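PDB 2CNQ: phosphoribosylaminoimidazole-succinocarboxamide synthase from Saccharomyces cerevisiae, which catalyses the ATP-dependent joining of aspartate to carboxyaminoimidazole ribotide, giving SAICAR, in de novo purine biosynthesis. Local coordinates for residues A[81-85]-A[86-90]; A[293-296]-A[297-301]; A[54-57]-A[58-62]; A[205-209]-A[210-214]; A[192-195]-A[196-200]. One frame throughout, in Å; residues are numbered along the deposited sequence.

Contact 1 (A[81-85]-A[86-90]); sequences PGKTI and FDYLP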
loop_
_atom_site.group_PDB
_atom_site.type_symbol
_atom_site.label_atom_id
_atom_site.label_comp_id
_atom_site.label_asym_id
_atom_site.label_seq_id
_atom_site.Cartn_x
_atom_site.Cartn_y
_atom_site.Cartn_z
ATOM N N PRO A 81 -1.756 -23.510 12.614
ATOM C CA PRO A 81 -2.677 -23.109 13.628
ATOM C C PRO A 81 -1.994 -22.987 14.945
ATOM O O PRO A 81 -1.248 -23.862 15.325
ATOM C CB PRO A 81 -3.689 -24.250 13.627
ATOM C CG PRO A 81 -3.671 -24.768 12.264
ATOM C CD PRO A 81 -2.249 -24.679 11.868
ATOM N N GLY A 82 -2.251 -21.889 15.635
ATOM C CA GLY A 82 -1.737 -21.688 16.959
ATOM C C GLY A 82 -0.339 -21.182 16.983
ATOM O O GLY A 82 0.175 -20.890 18.045
ATOM N N LYS A 83 0.285 -21.068 15.831
ATOM C CA LYS A 83 1.638 -20.583 15.803
ATOM C C LYS A 83 1.643 -19.126 15.457
ATOM O O LYS A 83 0.663 -18.567 14.998
ATOM C CB LYS A 83 2.470 -21.398 14.848
ATOM C CG LYS A 83 2.457 -22.852 15.221
ATOM C CD LYS A 83 3.548 -23.632 14.562
ATOM C CE LYS A 83 3.262 -25.111 14.640
ATOM N NZ LYS A 83 3.118 -25.592 16.019
ATOM N N THR A 84 2.778 -18.528 15.696
ATOM C CA THR A 84 2.995 -17.170 15.337
ATOM C C THR A 84 4.178 -17.137 14.435
ATOM O O THR A 84 4.910 -18.092 14.286
ATOM C CB THR A 84 3.291 -16.299 16.538
ATOM O OG1 THR A 84 4.606 -16.596 16.952
ATOM C CG2 THR A 84 2.331 -16.535 17.679
ATOM N N ILE A 85 4.416 -15.976 13.885
ATOM C CA ILE A 85 5.592 -15.828 13.082
ATOM C C ILE A 85 6.840 -16.182 13.846
ATOM O O ILE A 85 7.782 -16.672 13.283
ATOM C CB ILE A 85 5.667 -14.381 12.578
ATOM C CG1 ILE A 85 6.692 -14.312 11.486
ATOM C CG2 ILE A 85 5.970 -13.366 13.698
ATOM C CD1 ILE A 85 6.773 -12.981 10.833
ATOM N N PHE A 86 6.846 -15.934 15.139
ATOM C CA PHE A 86 8.052 -16.212 15.905
ATOM C C PHE A 86 8.377 -17.658 15.957
ATOM O O PHE A 86 9.533 -18.021 16.071
ATOM C CB PHE A 86 7.907 -15.639 17.289
ATOM C CG PHE A 86 7.848 -14.178 17.220
ATOM C CD1 PHE A 86 6.643 -13.503 17.219
ATOM C CD2 PHE A 86 8.999 -13.455 17.019
ATOM C CE1 PHE A 86 6.610 -12.144 17.040
ATOM C CE2 PHE A 86 8.961 -12.106 16.824
ATOM C CZ PHE A 86 7.774 -11.466 16.815
ATOM N N ASP A 87 7.383 -18.497 15.829
ATOM C CA ASP A 87 7.644 -19.918 15.763
ATOM C C ASP A 87 8.406 -20.282 14.538
ATOM O O ASP A 87 9.027 -21.318 14.513
ATOM C CB ASP A 87 6.354 -20.676 15.827
ATOM C CG ASP A 87 5.691 -20.503 17.134
ATOM O OD1 ASP A 87 6.380 -20.663 18.164
ATOM O OD2 ASP A 87 4.519 -20.165 17.159
ATOM N N TYR A 88 8.351 -19.458 13.513
ATOM C CA TYR A 88 8.978 -19.656 12.244
ATOM C C TYR A 88 10.249 -18.872 12.103
ATOM O O TYR A 88 10.824 -18.841 11.041
ATOM C CB TYR A 88 8.003 -19.248 11.141
ATOM C CG TYR A 88 6.883 -20.207 11.012
ATOM C CD1 TYR A 88 5.847 -20.239 11.919
ATOM C CD2 TYR A 88 6.840 -21.077 9.959
ATOM C CE1 TYR A 88 4.849 -21.147 11.796
ATOM C CE2 TYR A 88 5.837 -21.975 9.830
ATOM C CZ TYR A 88 4.839 -22.007 10.754
ATOM O OH TYR A 88 3.817 -22.912 10.662
ATOM N N LEU A 89 10.717 -18.266 13.172
ATOM C CA LEU A 89 11.915 -17.506 13.172
ATOM C C LEU A 89 12.868 -18.109 14.139
ATOM O O LEU A 89 12.493 -18.790 15.065
ATOM C CB LEU A 89 11.632 -16.071 13.582
ATOM C CG LEU A 89 10.742 -15.319 12.617
ATOM C CD1 LEU A 89 10.408 -13.979 13.216
ATOM C CD2 LEU A 89 11.417 -15.139 11.284
ATOM N N PRO A 90 14.146 -17.830 13.962
ATOM C CA PRO A 90 15.111 -18.225 14.973
ATOM C C PRO A 90 14.642 -17.828 16.336
ATOM O O PRO A 90 14.071 -16.771 16.527
ATOM C CB PRO A 90 16.354 -17.472 14.573
ATOM C CG PRO A 90 16.215 -17.340 13.087
ATOM C CD PRO A 90 14.773 -17.084 12.871
HETATM O O HOH W 1 3.147 -20.525 19.392
#
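Asp87 turns its carboxylate back on Thr84, and two of the polar bonds join that pair. Thr84 N donates to Asp87 OD2 over 2.8 Å in a nearly straight bond (166°), on the oxygen's anti side, while a water links the same OD2 to Gly82 O. Asp87 N returns a bond to Thr84 O at 2.9 Å, and Tyr88 N reaches Ile85 O, also at 2.9 Å, both i to i+3 bonds of a 3-10 turn. Thr84 OG1, set between its backbone N and carbonyl carbon (chi1 74°), takes a weak bond from Phe86 N at 3.0 Å.

The apolar contacts lie elsewhere. Ile85 CG2, in this conformer, sits over one face of the Phe86 ring, 3.8 Å from the centroid and 24° off the normal, a CH-pi contact; Ile85 CG1 meets Leu89 CD1 at 4.1 Å. Putting an alanine at Phe86 would probably strip Ile85 CG2 of this face and leave Lys99 without its cation-pi partner. At the Tyr88 ring edge lie Thr84 O and Lys83 CB, and Tyr88 OH bonds Ala80 N. Backbone and carboxylate bonds define the turn, and Ile85, its side chain about 4 Å from the bound AMP, lines that pocket.

Contact 2 (A[293-296]-A[297-301]); sequences IEAY and ETLTG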
loop_
_atom_site.group_PDB
_atom_site.type_symbol
_atom_site.label_atom_id
_atom_site.label_comp_id
_atom_site.label_asym_id
_atom_site.label_seq_id
_atom_site.Cartn_x
_atom_site.Cartn_y
_atom_site.Cartn_z
ATOM N N ILE A 293 -5.804 5.082 11.537
ATOM C CA ILE A 293 -6.570 4.194 12.388
ATOM C C ILE A 293 -8.031 4.257 12.045
ATOM O O ILE A 293 -8.690 3.249 12.079
ATOM C CB ILE A 293 -6.268 4.518 13.842
ATOM C CG1 ILE A 293 -4.875 4.004 14.174
ATOM C CG2 ILE A 293 -7.301 3.906 14.746
ATOM C CD1 ILE A 293 -4.311 4.521 15.457
ATOM N N GLU A 294 -8.542 5.423 11.707
ATOM C CA GLU A 294 -9.931 5.500 11.326
ATOM C C GLU A 294 -10.184 4.695 10.084
ATOM O O GLU A 294 -11.165 3.993 9.993
ATOM C CB GLU A 294 -10.330 6.933 11.151
ATOM C CG GLU A 294 -11.766 7.118 10.755
ATOM C CD GLU A 294 -12.764 6.716 11.813
ATOM O OE1 GLU A 294 -13.954 6.809 11.508
ATOM O OE2 GLU A 294 -12.404 6.412 12.940
ATOM N N ALA A 295 -9.298 4.798 9.109
ATOM C CA ALA A 295 -9.448 3.979 7.940
ATOM C C ALA A 295 -9.446 2.525 8.338
ATOM O O ALA A 295 -10.258 1.754 7.877
ATOM C CB ALA A 295 -8.367 4.246 6.958
ATOM N N TYR A 296 -8.489 2.142 9.153
ATOM C CA TYR A 296 -8.385 0.777 9.582
ATOM C C TYR A 296 -9.648 0.319 10.223
ATOM O O TYR A 296 -10.153 -0.735 9.924
ATOM C CB TYR A 296 -7.216 0.639 10.546
ATOM C CG TYR A 296 -7.160 -0.692 11.181
ATOM C CD1 TYR A 296 -7.819 -0.943 12.369
ATOM C CD2 TYR A 296 -6.496 -1.732 10.585
ATOM C CE1 TYR A 296 -7.801 -2.189 12.929
ATOM C CE2 TYR A 296 -6.484 -2.970 11.136
ATOM C CZ TYR A 296 -7.141 -3.189 12.302
ATOM O OH TYR A 296 -7.119 -4.449 12.830
ATOM N N GLU A 297 -10.142 1.069 11.158
ATOM C CA GLU A 297 -11.323 0.635 11.893
ATOM C C GLU A 297 -12.508 0.547 10.989
ATOM O O GLU A 297 -13.274 -0.389 11.084
ATOM C CB GLU A 297 -11.578 1.587 13.040
ATOM C CG GLU A 297 -10.528 1.462 14.094
ATOM C CD GLU A 297 -10.835 2.187 15.364
ATOM O OE1 GLU A 297 -10.389 1.727 16.413
ATOM O OE2 GLU A 297 -11.505 3.226 15.310
ATOM N N THR A 298 -12.690 1.508 10.112
ATOM C CA THR A 298 -13.852 1.495 9.279
ATOM C C THR A 298 -13.782 0.374 8.286
ATOM O O THR A 298 -14.744 -0.326 8.052
ATOM C CB THR A 298 -14.032 2.790 8.605
ATOM O OG1 THR A 298 -14.134 3.775 9.618
ATOM C CG2 THR A 298 -15.294 2.861 7.817
ATOM N N LEU A 299 -12.628 0.196 7.684
ATOM C CA LEU A 299 -12.496 -0.823 6.681
ATOM C C LEU A 299 -12.629 -2.190 7.256
ATOM O O LEU A 299 -13.202 -3.041 6.627
ATOM C CB LEU A 299 -11.155 -0.685 5.994
ATOM C CG LEU A 299 -11.072 0.544 5.123
ATOM C CD1 LEU A 299 -9.648 0.780 4.730
ATOM C CD2 LEU A 299 -11.993 0.431 3.928
ATOM N N THR A 300 -12.028 -2.435 8.402
ATOM C CA THR A 300 -12.024 -3.767 8.964
ATOM C C THR A 300 -13.222 -4.026 9.795
ATOM O O THR A 300 -13.536 -5.164 10.039
ATOM C CB THR A 300 -10.811 -4.031 9.811
ATOM O OG1 THR A 300 -10.821 -3.201 10.968
ATOM C CG2 THR A 300 -9.531 -3.855 9.062
ATOM N N GLY A 301 -13.882 -2.989 10.271
ATOM C CA GLY A 301 -14.938 -3.154 11.225
ATOM C C GLY A 301 -14.438 -3.579 12.561
ATOM O O GLY A 301 -15.222 -3.984 13.384
HETATM O O HOH W 2 -10.528 5.718 14.678
HETATM O O HOH W 3 -14.705 6.331 9.036
HETATM O O HOH W 4 -13.696 4.301 14.071
#
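Glu297 and Ile293 run side by side, Glu297 CD lying 4.0 Å from Ile293 CG2, while Glu297 N bonds Ile293 O at 2.8 Å. The extended glutamate brings its OE2 to 4.1 Å from Glu294 OE2, with the carboxylate planes 63° apart. Two waters each donate to both oxygens, which would ease like-charge repulsion, and Glu297 OE1 is taken by Trp304 N. At Thr298 the backbone N bonds Glu294 O at 2.9 Å, and a third water joins Thr298 OG1 to Glu294 OE1. These are the last turns of helix 282-300, one side watered, the other packed on the protein. On the packed side Leu299 N bonds Ala295 O at 2.8 Å and its side chain leans on Phe243 and Ile211. Thr300 grips Tyr296 O twice, with OG1 at 2.8 Å and N at 3.0 Å, from opposite faces of the carbonyl plane. Set between backbone N and carbonyl carbon (chi1 66°), OG1 reaches that oxygen and also bonds Ser302 N, while CG2 comes over a face of the Tyr296 ring, 4.1 Å from the centroid and 21° off the normal. Gly301, with positive phi, leaves the helix, its N weakly bonded to Glu297 O.

Contact 3 (A[54-57]-A[58-62]); sequences GILL and TKLSE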
loop_
_atom_site.group_PDB
_atom_site.type_symbol
_atom_site.label_atom_id
_atom_site.label_comp_id
_atom_site.label_asym_id
_atom_site.label_seq_id
_atom_site.Cartn_x
_atom_site.Cartn_y
_atom_site.Cartn_z
ATOM N N GLY A 54 3.255 0.730 11.353
ATOM C CA GLY A 54 3.584 -0.501 10.706
ATOM C C GLY A 54 2.753 -1.645 11.145
ATOM O O GLY A 54 2.487 -2.560 10.380
ATOM N N ILE A 55 2.323 -1.629 12.387
ATOM C CA ILE A 55 1.383 -2.625 12.841
ATOM C C ILE A 55 0.097 -2.473 12.055
ATOM O O ILE A 55 -0.472 -3.419 11.588
ATOM C CB ILE A 55 1.150 -2.486 14.326
ATOM C CG1 ILE A 55 2.441 -2.829 15.073
ATOM C CG2 ILE A 55 0.016 -3.378 14.735
ATOM C CD1 ILE A 55 2.357 -2.593 16.537
ATOM N N LEU A 56 -0.359 -1.249 11.888
ATOM C CA LEU A 56 -1.575 -1.019 11.127
ATOM C C LEU A 56 -1.428 -1.482 9.727
ATOM O O LEU A 56 -2.319 -2.140 9.187
ATOM C CB LEU A 56 -1.934 0.431 11.209
ATOM C CG LEU A 56 -3.269 0.792 10.614
ATOM C CD1 LEU A 56 -3.801 1.971 11.336
ATOM C CD2 LEU A 56 -3.198 1.096 9.155
ATOM N N LEU A 57 -0.321 -1.186 9.092
ATOM C CA LEU A 57 -0.164 -1.611 7.714
ATOM C C LEU A 57 -0.183 -3.097 7.625
ATOM O O LEU A 57 -0.709 -3.644 6.677
ATOM C CB LEU A 57 1.124 -1.102 7.152
ATOM C CG LEU A 57 1.330 0.387 7.180
ATOM C CD1 LEU A 57 2.676 0.694 6.625
ATOM C CD2 LEU A 57 0.246 1.121 6.480
ATOM N N THR A 58 0.417 -3.747 8.590
ATOM C CA THR A 58 0.477 -5.167 8.610
ATOM C C THR A 58 -0.882 -5.737 8.803
ATOM O O THR A 58 -1.336 -6.571 8.051
ATOM C CB THR A 58 1.423 -5.622 9.705
ATOM O OG1 THR A 58 2.725 -5.136 9.439
ATOM C CG2 THR A 58 1.504 -7.101 9.781
ATOM N N LYS A 59 -1.549 -5.309 9.856
ATOM C CA LYS A 59 -2.833 -5.860 10.174
ATOM C C LYS A 59 -3.846 -5.592 9.095
ATOM O O LYS A 59 -4.649 -6.425 8.771
ATOM C CB LYS A 59 -3.301 -5.257 11.486
ATOM C CG LYS A 59 -2.413 -5.587 12.671
ATOM C CD LYS A 59 -2.241 -7.072 12.986
ATOM C CE LYS A 59 -1.168 -7.235 14.076
ATOM N NZ LYS A 59 -1.165 -8.599 14.682
ATOM N N LEU A 60 -3.808 -4.416 8.534
ATOM C CA LEU A 60 -4.752 -4.087 7.496
ATOM C C LEU A 60 -4.461 -4.914 6.262
ATOM O O LEU A 60 -5.353 -5.409 5.631
ATOM C CB LEU A 60 -4.733 -2.615 7.228
ATOM C CG LEU A 60 -5.811 -2.110 6.300
ATOM C CD1 LEU A 60 -7.185 -2.600 6.649
ATOM C CD2 LEU A 60 -5.774 -0.623 6.321
ATOM N N SER A 61 -3.194 -5.059 5.948
ATOM C CA SER A 61 -2.863 -5.940 4.858
ATOM C C SER A 61 -3.405 -7.304 5.096
ATOM O O SER A 61 -3.952 -7.910 4.202
ATOM C CB SER A 61 -1.371 -6.048 4.696
ATOM O OG SER A 61 -0.802 -4.869 4.203
ATOM N N GLU A 62 -3.203 -7.823 6.289
ATOM C CA GLU A 62 -3.699 -9.144 6.587
ATOM C C GLU A 62 -5.171 -9.239 6.405
ATOM O O GLU A 62 -5.682 -10.219 5.898
ATOM C CB GLU A 62 -3.311 -9.554 7.985
ATOM C CG GLU A 62 -1.825 -9.789 8.137
ATOM C CD GLU A 62 -1.523 -10.215 9.489
ATOM O OE1 GLU A 62 -1.532 -11.439 9.727
ATOM O OE2 GLU A 62 -1.365 -9.345 10.329
#
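Within helix 53-67 two carbonyls one turn apart, Gly54 O and Leu57 O, each take both a backbone N-H and a side-chain hydroxyl from the residue four positions on. Gly54 O receives Thr58 N at 3.0 Å and Thr58 OG1 at 2.8 Å, from opposite faces of its plane. Leu57 O is held in the same way by Ser61 N and, at 2.8 Å, by Ser61 OG. Both hydroxyls fold back because they stand anti to their own carbonyl carbon (chi1 -62° in Thr58, -70° in Ser61). A valine in place of Thr58 would probably leave Gly54 O with its backbone bond alone, the hydroxyl's bond lost.

Two further pairs lie side by side. Leu56 CD2 meets Leu60 CD2 at 4.2 Å. Ile55 CG2 touches the aliphatic part of Lys59, 3.9 Å from its CG and 4.1 Å from CE; a bend at chi2 lays this lysine conformer along the isoleucine, and its NZ forms a salt bridge with Asp104. The Lys59 side chain comes within about 4 Å of the bound AMP and AICAR, whose pockets include Glu62. Leu56 and Leu60 face helix 282-300 at Tyr296 and Thr300, Leu57 and Ser61 face strand 228-245, where Ser61 OG also bonds Val235 N, and Thr58 lies against Leu107 of strand 106-110.

Contact 4 (A[205-209]-A[210-214]); sequences YAKEK and GIIIA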
loop_
_atom_site.group_PDB
_atom_site.type_symbol
_atom_site.label_atom_id
_atom_site.label_comp_id
_atom_site.label_asym_id
_atom_site.label_seq_id
_atom_site.Cartn_x
_atom_site.Cartn_y
_atom_site.Cartn_z
ATOM N N TYR A 205 -17.022 -3.298 -1.011
ATOM C CA TYR A 205 -17.044 -3.631 0.377
ATOM C C TYR A 205 -16.830 -2.403 1.211
ATOM O O TYR A 205 -17.525 -2.150 2.180
ATOM C CB TYR A 205 -15.970 -4.669 0.651
ATOM C CG TYR A 205 -15.665 -4.802 2.094
ATOM C CD1 TYR A 205 -16.433 -5.554 2.937
ATOM C CD2 TYR A 205 -14.600 -4.108 2.621
ATOM C CE1 TYR A 205 -16.131 -5.607 4.281
ATOM C CE2 TYR A 205 -14.304 -4.135 3.933
ATOM C CZ TYR A 205 -15.071 -4.896 4.764
ATOM O OH TYR A 205 -14.833 -4.947 6.095
ATOM N N ALA A 206 -15.815 -1.644 0.872
ATOM C CA ALA A 206 -15.491 -0.480 1.640
ATOM C C ALA A 206 -16.596 0.537 1.586
ATOM O O ALA A 206 -16.857 1.204 2.566
ATOM C CB ALA A 206 -14.214 0.117 1.169
ATOM N N LYS A 207 -17.214 0.683 0.431
ATOM C CA LYS A 207 -18.235 1.685 0.290
ATOM C C LYS A 207 -19.354 1.419 1.251
ATOM O O LYS A 207 -19.887 2.346 1.846
ATOM C CB LYS A 207 -18.763 1.734 -1.122
ATOM C CG LYS A 207 -19.714 2.894 -1.385
ATOM C CD LYS A 207 -19.145 4.243 -1.095
ATOM C CE LYS A 207 -20.035 5.363 -1.598
ATOM N NZ LYS A 207 -21.302 5.365 -0.834
ATOM N N GLU A 208 -19.710 0.170 1.429
ATOM C CA GLU A 208 -20.781 -0.155 2.332
ATOM C C GLU A 208 -20.373 0.160 3.749
ATOM O O GLU A 208 -21.210 0.498 4.560
ATOM C CB GLU A 208 -21.167 -1.599 2.160
ATOM C CG GLU A 208 -22.378 -2.002 2.942
ATOM C CD GLU A 208 -22.095 -2.303 4.387
ATOM O OE1 GLU A 208 -20.966 -2.665 4.747
ATOM O OE2 GLU A 208 -23.045 -2.215 5.184
ATOM N N LYS A 209 -19.092 0.069 4.054
ATOM C CA LYS A 209 -18.582 0.470 5.340
ATOM C C LYS A 209 -18.475 1.958 5.484
ATOM O O LYS A 209 -18.221 2.419 6.584
ATOM C CB LYS A 209 -17.204 -0.104 5.597
ATOM C CG LYS A 209 -17.115 -1.594 5.630
ATOM C CD LYS A 209 -17.977 -2.143 6.728
ATOM C CE LYS A 209 -17.592 -3.574 7.051
ATOM N NZ LYS A 209 -18.494 -4.095 8.093
ATOM N N GLY A 210 -18.625 2.697 4.407
ATOM C CA GLY A 210 -18.550 4.128 4.458
ATOM C C GLY A 210 -17.295 4.728 3.931
ATOM O O GLY A 210 -17.137 5.921 4.078
ATOM N N ILE A 211 -16.444 3.960 3.292
ATOM C CA ILE A 211 -15.212 4.490 2.759
ATOM C C ILE A 211 -15.215 4.301 1.279
ATOM O O ILE A 211 -15.499 3.243 0.774
ATOM C CB ILE A 211 -13.944 3.958 3.456
ATOM C CG1 ILE A 211 -13.740 4.728 4.775
ATOM C CG2 ILE A 211 -12.732 4.147 2.573
ATOM C CD1 ILE A 211 -12.567 4.262 5.592
ATOM N N ILE A 212 -14.853 5.366 0.614
ATOM C CA ILE A 212 -14.548 5.321 -0.789
ATOM C C ILE A 212 -13.082 5.064 -0.924
ATOM O O ILE A 212 -12.269 5.833 -0.456
ATOM C CB ILE A 212 -14.922 6.630 -1.453
ATOM C CG1 ILE A 212 -16.435 6.773 -1.489
ATOM C CG2 ILE A 212 -14.342 6.667 -2.844
ATOM C CD1 ILE A 212 -16.906 8.111 -1.928
ATOM N N ILE A 213 -12.731 3.976 -1.567
ATOM C CA ILE A 213 -11.354 3.742 -1.914
ATOM C C ILE A 213 -11.147 4.462 -3.208
ATOM O O ILE A 213 -11.596 4.025 -4.250
ATOM C CB ILE A 213 -11.045 2.275 -2.077
ATOM C CG1 ILE A 213 -11.481 1.469 -0.876
ATOM C CG2 ILE A 213 -9.565 2.133 -2.318
ATOM C CD1 ILE A 213 -11.265 0.021 -1.009
ATOM N N ALA A 214 -10.518 5.605 -3.166
ATOM C CA ALA A 214 -10.385 6.375 -4.356
ATOM C C ALA A 214 -9.482 5.697 -5.348
ATOM O O ALA A 214 -9.768 5.642 -6.529
ATOM C CB ALA A 214 -9.850 7.711 -4.038
#
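Ala206 O accepts Ile211 N at 2.9 Å in a bond of 167°, the donor standing above the carbonyl plane. One residue in from each partner, Gly210 N bonds Lys207 O, also at 2.9 Å. This pair of bonds, together with the positive phi of Gly210 (105°), defines a Schellman motif closing helix 185-209. A CB on Gly210 would be jammed against Lys209 O, which is consistent with a glycine at this turn. The turned-back chain also sets Ile211 O 3.2 Å from Lys207 CA, a CA-H...O contact.

Side chains fill both flanks of the turn. Ala206 CB meets the end of Ile213, 3.7 Å from its CD1 and equally close to its CG1, so the methyl on the last helical turn packs on the third residue of the strand. On the other flank the exposed Lys207 runs beside Ile212, and a bend at chi2 brings its CD to 3.7 Å from Ile212 CG1 in this conformer. Within the helix, Lys209 CG lies over the rim of one face of the Tyr205 ring.

The short axes of the helix and strand segments pass 5.9 Å apart with their directions 143° from parallel, so the chain nearly doubles back from helix into sheet. Strand 211-223 then pairs with strand 228-245, Ile212 bonding Trp244 through the backbone, while Ala206 and Ile211 meet Leu299 of helix 282-300 and Tyr205 OH bonds Leu299 O.

Contact 5 (A[192-195]-A[196-200]); sequences AELA and VKLYS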
loop_
_atom_site.group_PDB
_atom_site.type_symbol
_atom_site.label_atom_id
_atom_site.label_comp_id
_atom_site.label_asym_id
_atom_site.label_seq_id
_atom_site.Cartn_x
_atom_site.Cartn_y
_atom_site.Cartn_z
ATOM N N ALA A 192 -3.930 -6.054 -15.192
ATOM C CA ALA A 192 -4.927 -5.036 -15.199
ATOM C C ALA A 192 -6.253 -5.554 -14.773
ATOM O O ALA A 192 -6.955 -4.945 -13.992
ATOM C CB ALA A 192 -5.055 -4.480 -16.600
ATOM N N GLU A 193 -6.624 -6.686 -15.313
ATOM C CA GLU A 193 -7.930 -7.181 -15.033
ATOM C C GLU A 193 -8.040 -7.643 -13.617
ATOM O O GLU A 193 -9.035 -7.396 -12.984
ATOM C CB GLU A 193 -8.295 -8.269 -15.989
ATOM C CG GLU A 193 -8.502 -7.703 -17.357
ATOM C CD GLU A 193 -9.032 -8.688 -18.320
ATOM O OE1 GLU A 193 -9.383 -8.269 -19.421
ATOM O OE2 GLU A 193 -9.075 -9.879 -17.993
ATOM N N LEU A 194 -7.016 -8.281 -13.108
ATOM C CA LEU A 194 -7.065 -8.759 -11.763
ATOM C C LEU A 194 -7.080 -7.583 -10.833
ATOM O O LEU A 194 -7.816 -7.562 -9.874
ATOM C CB LEU A 194 -5.873 -9.625 -11.478
ATOM C CG LEU A 194 -5.752 -10.123 -10.055
ATOM C CD1 LEU A 194 -6.964 -10.935 -9.678
ATOM C CD2 LEU A 194 -4.508 -10.925 -9.905
ATOM N N ALA A 195 -6.246 -6.608 -11.089
ATOM C CA ALA A 195 -6.190 -5.475 -10.203
ATOM C C ALA A 195 -7.529 -4.798 -10.127
ATOM O O ALA A 195 -7.964 -4.423 -9.061
ATOM C CB ALA A 195 -5.132 -4.522 -10.678
ATOM N N VAL A 196 -8.183 -4.601 -11.254
ATOM C CA VAL A 196 -9.464 -3.955 -11.238
ATOM C C VAL A 196 -10.461 -4.820 -10.520
ATOM O O VAL A 196 -11.265 -4.314 -9.775
ATOM C CB VAL A 196 -9.922 -3.596 -12.641
ATOM C CG1 VAL A 196 -11.374 -3.262 -12.675
ATOM C CG2 VAL A 196 -9.070 -2.453 -13.146
ATOM N N LYS A 197 -10.408 -6.109 -10.725
ATOM C CA LYS A 197 -11.320 -6.988 -10.056
ATOM C C LYS A 197 -11.158 -6.903 -8.558
ATOM O O LYS A 197 -12.115 -6.791 -7.831
ATOM C CB LYS A 197 -11.087 -8.389 -10.534
ATOM C CG LYS A 197 -12.160 -9.315 -10.109
ATOM C CD LYS A 197 -11.942 -10.704 -10.617
ATOM C CE LYS A 197 -12.203 -10.827 -12.070
ATOM N NZ LYS A 197 -12.353 -12.264 -12.442
ATOM N N LEU A 198 -9.916 -6.973 -8.098
ATOM C CA LEU A 198 -9.661 -6.892 -6.683
ATOM C C LEU A 198 -10.095 -5.570 -6.156
ATOM O O LEU A 198 -10.743 -5.481 -5.137
ATOM C CB LEU A 198 -8.201 -7.126 -6.375
ATOM C CG LEU A 198 -7.630 -8.455 -6.803
ATOM C CD1 LEU A 198 -6.173 -8.506 -6.489
ATOM C CD2 LEU A 198 -8.352 -9.601 -6.156
ATOM N N TYR A 199 -9.719 -4.520 -6.830
ATOM C CA TYR A 199 -10.103 -3.214 -6.398
ATOM C C TYR A 199 -11.595 -3.089 -6.301
ATOM O O TYR A 199 -12.094 -2.589 -5.331
ATOM C CB TYR A 199 -9.564 -2.152 -7.345
ATOM C CG TYR A 199 -10.184 -0.838 -7.098
ATOM C CD1 TYR A 199 -9.726 -0.021 -6.119
ATOM C CD2 TYR A 199 -11.259 -0.437 -7.837
ATOM C CE1 TYR A 199 -10.354 1.175 -5.853
ATOM C CE2 TYR A 199 -11.894 0.746 -7.581
ATOM C CZ TYR A 199 -11.428 1.547 -6.583
ATOM O OH TYR A 199 -12.113 2.691 -6.387
ATOM N N SER A 200 -12.314 -3.505 -7.317
ATOM C CA SER A 200 -13.740 -3.321 -7.311
ATOM C C SER A 200 -14.380 -4.047 -6.174
ATOM O O SER A 200 -15.291 -3.525 -5.558
ATOM C CB SER A 200 -14.341 -3.775 -8.607
ATOM O OG SER A 200 -14.062 -2.803 -9.584
#
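Leu194 and Leu198 carry the side-chain contact, one helical turn apart. Leu194 CD1 rests 3.9 Å from Leu198 CG, and Leu194 CG is as far from Leu198 CD1, so the two branched ends meet at a slant. Leu194 has CG anti to the backbone N (chi1 176°) and swings forward along the helix, whereas Leu198, with CG anti to its carbonyl carbon (chi1 -60°), leans back to meet it. Val196 CG2 adds a smaller contact, lying 3.4 Å from Ala192 O.

The backbone bonds are regular i to i+4 pairs. Leu198 N reaches Leu194 O at 2.8 Å with an N-H...O angle of 171°, and Tyr199 N reaches Ala195 O at the same length; Val196 N to Ala192 O and Lys197 N to Glu193 O complete the set.

Charge plays little part across this turn. In the conformers considered, Glu193 OE2 and Lys197 NZ are 6.9 Å apart, too far for a salt bridge, and Glu193 pairs instead with Arg189. Tyr199 sends its hydroxyl to Ile213 O.

Ala195 meets Val119, Val121, Phe218 and Phe220, its methyl packed among the strand side chains, while Leu194 and Leu198 reach the loop at Val72 and Asp71, and Glu193 and Lys197 lie on the exposed side. This is the pattern of an amphipathic helix laid on a beta-sheet, here helix 185-209 against strands 113-122 and 211-223.

Contact 3 is the most buried of the five; the others mix buried and exposed residues, and contact 1 lies farthest out, its centre about 25 Å from the centre of the chain. Contacts 4 and 5 share helix 185-209 and touch through Tyr199. Contacts 2 and 3 join helices 282-300 and 53-67 through apolar packing, Thr300 CG2 lying 3.6 Å from Leu60 CD1, whereas contacts 2 and 4 add a probable hydrogen bond. Hydroxyl-to-carbonyl bonds mark contacts 2 and 3; glycine serves at the helix ends in contacts 2 and 4; bridging waters appear in contacts 1 and 2.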